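Local coordinates for LPXTG-motif cell wall anchor domain protein (Mobiluncus mulieris, PDB 5U5O) that probably serves as a cell-surface adhesin, a giant wall-linked protein whose Ig-like domains carry internal disulfide, isopeptide and ester cross-links, at residues A[44-49]-A[124-129]; A[65-70]-A[138-143]. All coordinates share one frame; numbering follows the deposited sequence. Where two conformers were deposited one is given.

Contact 1. Residues A[44-49]-A[124-129]; sequences YAIAGQ and EQLWAE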
loop_
_atom_site.group_PDB
_atom_site.type_symbol
_atom_site.label_atom_id
_atom_site.label_comp_id
_atom_site.label_asym_id
_atom_site.label_seq_id
_atom_site.Cartn_x
_atom_site.Cartn_y
_atom_site.Cartn_z
ATOM N N TYR A 44 -4.454 16.971 -31.844
ATOM C CA TYR A 44 -5.109 15.807 -31.275
ATOM C C TYR A 44 -5.598 16.149 -29.873
ATOM O O TYR A 44 -5.104 17.109 -29.232
ATOM C CB TYR A 44 -4.107 14.664 -31.137
ATOM C CG TYR A 44 -3.553 14.203 -32.460
ATOM C CD1 TYR A 44 -2.512 14.873 -33.077
ATOM C CD2 TYR A 44 -4.028 13.047 -33.074
ATOM C CE1 TYR A 44 -2.003 14.455 -34.306
ATOM C CE2 TYR A 44 -3.505 12.613 -34.288
ATOM C CZ TYR A 44 -2.491 13.315 -34.894
ATOM O OH TYR A 44 -1.959 12.948 -36.119
ATOM N N ALA A 45 -6.573 15.391 -29.392
ATOM C CA ALA A 45 -6.924 15.412 -27.967
ATOM C C ALA A 45 -6.424 14.121 -27.355
ATOM O O ALA A 45 -6.519 13.038 -27.937
ATOM C CB ALA A 45 -8.425 15.550 -27.752
ATOM N N ILE A 46 -5.892 14.247 -26.142
ATOM C CA ILE A 46 -5.477 13.113 -25.334
ATOM C C ILE A 46 -6.212 13.094 -24.008
ATOM O O ILE A 46 -6.487 14.171 -23.427
ATOM C CB ILE A 46 -3.939 13.038 -25.145
ATOM C CG1 ILE A 46 -3.357 14.353 -24.616
ATOM C CG2 ILE A 46 -3.304 12.599 -26.471
ATOM C CD1 ILE A 46 -1.907 14.214 -24.211
ATOM N N ALA A 47 -6.504 11.908 -23.502
ATOM C CA ALA A 47 -7.117 11.764 -22.164
ATOM C C ALA A 47 -6.446 10.644 -21.451
ATOM O O ALA A 47 -6.120 9.596 -22.051
ATOM C CB ALA A 47 -8.597 11.468 -22.293
ATOM N N GLY A 48 -6.260 10.840 -20.155
ATOM C CA GLY A 48 -5.731 9.825 -19.271
ATOM C C GLY A 48 -6.646 9.616 -18.073
ATOM O O GLY A 48 -7.320 10.559 -17.615
ATOM N N GLN A 49 -6.646 8.392 -17.554
ATOM C CA GLN A 49 -7.355 8.040 -16.324
ATOM C C GLN A 49 -6.492 7.127 -15.494
ATOM O O GLN A 49 -5.774 6.286 -16.019
ATOM C CB GLN A 49 -8.697 7.350 -16.583
ATOM C CG GLN A 49 -9.598 8.052 -17.572
ATOM C CD GLN A 49 -9.243 7.748 -19.024
ATOM O OE1 GLN A 49 -8.898 6.608 -19.381
ATOM N NE2 GLN A 49 -9.324 8.767 -19.872
ATOM N N GLU A 124 -4.979 5.519 -21.443
ATOM C CA GLU A 124 -4.840 6.721 -22.282
ATOM C C GLU A 124 -5.584 6.523 -23.595
ATOM O O GLU A 124 -5.635 5.394 -24.140
ATOM C CB GLU A 124 -3.372 7.017 -22.604
ATOM C CG GLU A 124 -3.102 8.429 -23.112
ATOM C CD GLU A 124 -3.042 9.461 -21.986
ATOM O OE1 GLU A 124 -2.938 9.076 -20.798
ATOM O OE2 GLU A 124 -3.142 10.658 -22.302
ATOM N N GLN A 125 -6.186 7.591 -24.093
ATOM C CA GLN A 125 -6.787 7.571 -25.432
ATOM C C GLN A 125 -6.321 8.771 -26.227
ATOM O O GLN A 125 -6.074 9.877 -25.674
ATOM C CB GLN A 125 -8.313 7.532 -25.366
ATOM C CG GLN A 125 -8.880 6.430 -24.474
ATOM C CD GLN A 125 -8.867 6.823 -22.988
ATOM O OE1 GLN A 125 -9.226 7.942 -22.643
ATOM N NE2 GLN A 125 -8.423 5.913 -22.121
ATOM N N LEU A 126 -6.253 8.552 -27.550
ATOM C CA LEU A 126 -5.846 9.564 -28.512
ATOM C C LEU A 126 -6.976 9.795 -29.495
ATOM O O LEU A 126 -7.427 8.830 -30.133
ATOM C CB LEU A 126 -4.603 9.078 -29.267
ATOM C CG LEU A 126 -4.054 9.949 -30.396
ATOM C CD1 LEU A 126 -3.531 11.271 -29.857
ATOM C CD2 LEU A 126 -2.989 9.201 -31.200
ATOM N N TRP A 127 -7.360 11.051 -29.709
ATOM C CA TRP A 127 -8.481 11.441 -30.554
ATOM C C TRP A 127 -7.927 12.305 -31.691
ATOM O O TRP A 127 -7.211 13.288 -31.458
ATOM C CB TRP A 127 -9.534 12.234 -29.771
ATOM C CG TRP A 127 -10.240 11.485 -28.686
ATOM C CD1 TRP A 127 -9.754 11.193 -27.442
ATOM C CD2 TRP A 127 -11.583 10.992 -28.716
ATOM N NE1 TRP A 127 -10.696 10.524 -26.717
ATOM C CE2 TRP A 127 -11.836 10.393 -27.462
ATOM C CE3 TRP A 127 -12.601 10.994 -29.680
ATOM C CZ2 TRP A 127 -13.055 9.797 -27.147
ATOM C CZ3 TRP A 127 -13.812 10.398 -29.368
ATOM C CH2 TRP A 127 -14.028 9.803 -28.109
ATOM N N ALA A 128 -8.254 11.945 -32.934
ATOM C CA ALA A 128 -7.832 12.750 -34.084
ATOM C C ALA A 128 -8.578 14.078 -34.160
ATOM O O ALA A 128 -9.690 14.220 -33.657
ATOM C CB ALA A 128 -8.024 11.992 -35.388
ATOM N N GLU A 129 -7.946 15.029 -34.822
ATOM C CA GLU A 129 -8.529 16.347 -35.042
ATOM C C GLU A 129 -9.945 16.197 -35.672
ATOM O O GLU A 129 -10.162 15.359 -36.551
ATOM C CB GLU A 129 -7.596 17.154 -35.950
ATOM C CG GLU A 129 -7.893 18.639 -35.990
ATOM C CD GLU A 129 -6.922 19.421 -36.851
ATOM O OE1 GLU A 129 -5.696 19.209 -36.751
ATOM O OE2 GLU A 129 -7.391 20.274 -37.638
#
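L126 CD1 sits at the apolar centre, 3.6 Å from I46 CG2 and 3.7 Å from Y44 CB, where two antiparallel strands of the Ig-like T-Q ester bond domain run side by side. L126 CG lies anti to the backbone N (chi1 176°), which swings CD1 across toward the neighbouring strand. V5 of strand 4-10 covers L126, and M99 of strand 94-104 covers I46, so this face looks into the domain's interior. On the other face A45 and W127 form a hydrogen-bonded pair with their CB atoms 4.0 Å apart; the W127 indole meets A45 O at its edge. Backbone bonds hold both this pair and A47 with Q125, the latter through A47 N to Q125 O at 3.0 Å and Q125 N back to A47 O. The E124 side chain, on the same face as L126, bends at chi2 and lays its carboxylate over the backbone at A47 and G48, its OE1 3.3 Å from G48 CA. D31 OD2 lies close to that same oxygen. At the polar edge the Q49 and Q125 amides, nearly coplanar, exchange two bonds, and N153 OD1 also takes a bond from Q125 NE2. Each bond of the amide pair meets a carbonyl lone pair in plane: Q125 NE2 to Q49 OE1 and Q49 NE2 to Q125 OE1, both 2.9 Å.

Contact 2. Residues A[65-70]-A[138-143]; sequences KAATTV and TEVTPK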
loop_
_atom_site.group_PDB
_atom_site.type_symbol
_atom_site.label_atom_id
_atom_site.label_comp_id
_atom_site.label_asym_id
_atom_site.label_seq_id
_atom_site.Cartn_x
_atom_site.Cartn_y
_atom_site.Cartn_z
ATOM N N LYS A 65 -8.637 11.807 -13.555
ATOM C CA LYS A 65 -8.805 11.962 -15.001
ATOM C C LYS A 65 -8.153 13.251 -15.452
ATOM O O LYS A 65 -8.164 14.235 -14.717
ATOM C CB LYS A 65 -10.283 12.035 -15.365
ATOM C CG LYS A 65 -11.111 10.802 -15.091
ATOM C CD LYS A 65 -12.552 11.086 -15.486
ATOM C CE LYS A 65 -13.449 9.887 -15.269
ATOM N NZ LYS A 65 -14.789 10.114 -15.875
ATOM N N ALA A 66 -7.602 13.277 -16.654
ATOM C CA ALA A 66 -7.073 14.495 -17.267
ATOM C C ALA A 66 -7.284 14.442 -18.760
ATOM O O ALA A 66 -7.196 13.365 -19.368
ATOM C CB ALA A 66 -5.588 14.637 -17.010
ATOM N N ALA A 67 -7.501 15.591 -19.390
ATOM C CA ALA A 67 -7.629 15.647 -20.864
ATOM C C ALA A 67 -7.110 16.979 -21.331
ATOM O O ALA A 67 -7.148 17.959 -20.578
ATOM C CB ALA A 67 -9.076 15.445 -21.292
ATOM N N THR A 68 -6.590 17.014 -22.549
ATOM C CA THR A 68 -6.045 18.240 -23.142
ATOM C C THR A 68 -5.900 18.062 -24.648
ATOM O O THR A 68 -6.106 16.961 -25.164
ATOM C CB THR A 68 -4.677 18.622 -22.519
ATOM O OG1 THR A 68 -4.257 19.914 -22.987
ATOM C CG2 THR A 68 -3.585 17.590 -22.816
ATOM N N THR A 69 -5.554 19.140 -25.345
ATOM C CA THR A 69 -5.226 19.085 -26.757
ATOM C C THR A 69 -3.732 19.281 -26.938
ATOM O O THR A 69 -3.082 19.953 -26.119
ATOM C CB THR A 69 -6.006 20.110 -27.585
ATOM O OG1 THR A 69 -5.905 21.389 -26.976
ATOM C CG2 THR A 69 -7.463 19.705 -27.699
ATOM N N VAL A 70 -3.198 18.674 -28.003
ATOM C CA VAL A 70 -1.771 18.700 -28.329
ATOM C C VAL A 70 -1.602 18.941 -29.824
ATOM O O VAL A 70 -2.122 18.173 -30.632
ATOM C CB VAL A 70 -1.094 17.355 -28.017
ATOM C CG1 VAL A 70 0.354 17.365 -28.485
ATOM C CG2 VAL A 70 -1.176 17.024 -26.536
ATOM N N THR A 138 -10.939 17.151 -17.828
ATOM C CA THR A 138 -11.074 15.763 -17.385
ATOM C C THR A 138 -11.451 14.750 -18.469
ATOM O O THR A 138 -11.034 13.608 -18.372
ATOM C CB THR A 138 -12.091 15.636 -16.222
ATOM O OG1 THR A 138 -13.361 16.163 -16.629
ATOM C CG2 THR A 138 -11.605 16.371 -14.960
ATOM N N GLU A 139 -12.259 15.145 -19.461
ATOM C CA GLU A 139 -12.820 14.203 -20.434
ATOM C C GLU A 139 -12.880 14.814 -21.818
ATOM O O GLU A 139 -12.954 16.036 -21.964
ATOM C CB GLU A 139 -14.241 13.807 -20.038
ATOM C CG GLU A 139 -14.377 13.141 -18.682
ATOM C CD GLU A 139 -15.795 12.681 -18.408
ATOM O OE1 GLU A 139 -16.740 13.450 -18.691
ATOM O OE2 GLU A 139 -15.966 11.550 -17.909
ATOM N N VAL A 140 -12.837 13.938 -22.817
ATOM C CA VAL A 140 -13.143 14.280 -24.196
ATOM C C VAL A 140 -14.588 13.850 -24.455
ATOM O O VAL A 140 -14.959 12.706 -24.172
ATOM C CB VAL A 140 -12.191 13.542 -25.164
ATOM C CG1 VAL A 140 -12.543 13.829 -26.624
ATOM C CG2 VAL A 140 -10.732 13.914 -24.891
ATOM N N THR A 141 -15.390 14.764 -24.997
ATOM C CA THR A 141 -16.764 14.463 -25.406
ATOM C C THR A 141 -16.732 14.056 -26.879
ATOM O O THR A 141 -16.257 14.831 -27.710
ATOM C CB THR A 141 -17.677 15.695 -25.248
ATOM O OG1 THR A 141 -17.562 16.195 -23.913
ATOM C CG2 THR A 141 -19.144 15.344 -25.524
ATOM N N PRO A 142 -17.233 12.848 -27.212
ATOM C CA PRO A 142 -17.274 12.469 -28.628
ATOM C C PRO A 142 -18.363 13.190 -29.419
ATOM O O PRO A 142 -19.236 13.850 -28.842
ATOM C CB PRO A 142 -17.570 10.968 -28.582
ATOM C CG PRO A 142 -18.266 10.749 -27.288
ATOM C CD PRO A 142 -17.696 11.756 -26.336
ATOM N N LYS A 143 -18.285 13.062 -30.739
ATOM C CA LYS A 143 -19.361 13.475 -31.632
ATOM C C LYS A 143 -20.232 12.254 -31.843
ATOM O O LYS A 143 -19.913 11.397 -32.670
ATOM C CB LYS A 143 -18.810 13.962 -32.962
ATOM C CG LYS A 143 -17.973 15.214 -32.838
ATOM C CD LYS A 143 -17.746 15.847 -34.191
ATOM C CE LYS A 143 -16.977 17.142 -34.052
ATOM N NZ LYS A 143 -16.611 17.683 -35.385
#
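K65 and E139 supply the ionic part of this contact, in which a loop leading into the short strand 140-142 lies over strand 64-71 of the Ig-like domain. K65 NZ donates to E139 OE2 at 2.8 Å in a salt bridge. The lysine is fully extended beyond CG, which carries its ammonium out to the carboxylate; it meets OE2 on the anti side, 29° out of the carboxylate plane. Van der Waals contacts lie closer to the backbone. K65 CB rests 3.5 Å from T138 O, and A67 CB packs against the peptide joining T138 to E139, 3.7 Å from E139 N. V140 CG2 reaches the same methyl more loosely, at 4.2 Å, while V135 of strand 132-135 also touches A67. Polar support for the loop comes from within its own turn: N136 OD1 accepts from the backbone N of both T138 and E139, and a backbone bond joins A67 to D137 just ahead of the segment. The touching parts run 51° apart, so the loop leaves the strand after a few residues. Methyl packing thus fits the loop closely at A67, while the ion pair, on an exposed glutamate, is probably weakened by solvent.

How the contacts relate
From the N terminus the chain passes through 44-49, turns back along 65-70, and only much later returns as 124-129 and then 138-143. Contact 1 closes a loop of 74 residues and contact 2 one of 67; their segments alternate, so the two loops cross instead of nesting. Strand 43-52 is the shared neighbour, pairing with 118-127 on one edge and 64-71 on the other, and the contact centres lie about 6 Å apart. Contact 1 joins strands within the main sheet, whereas contact 2 brings the small hairpin of 132-135 and 140-142 against it. W127 links the two regions again, touching V140 and P142.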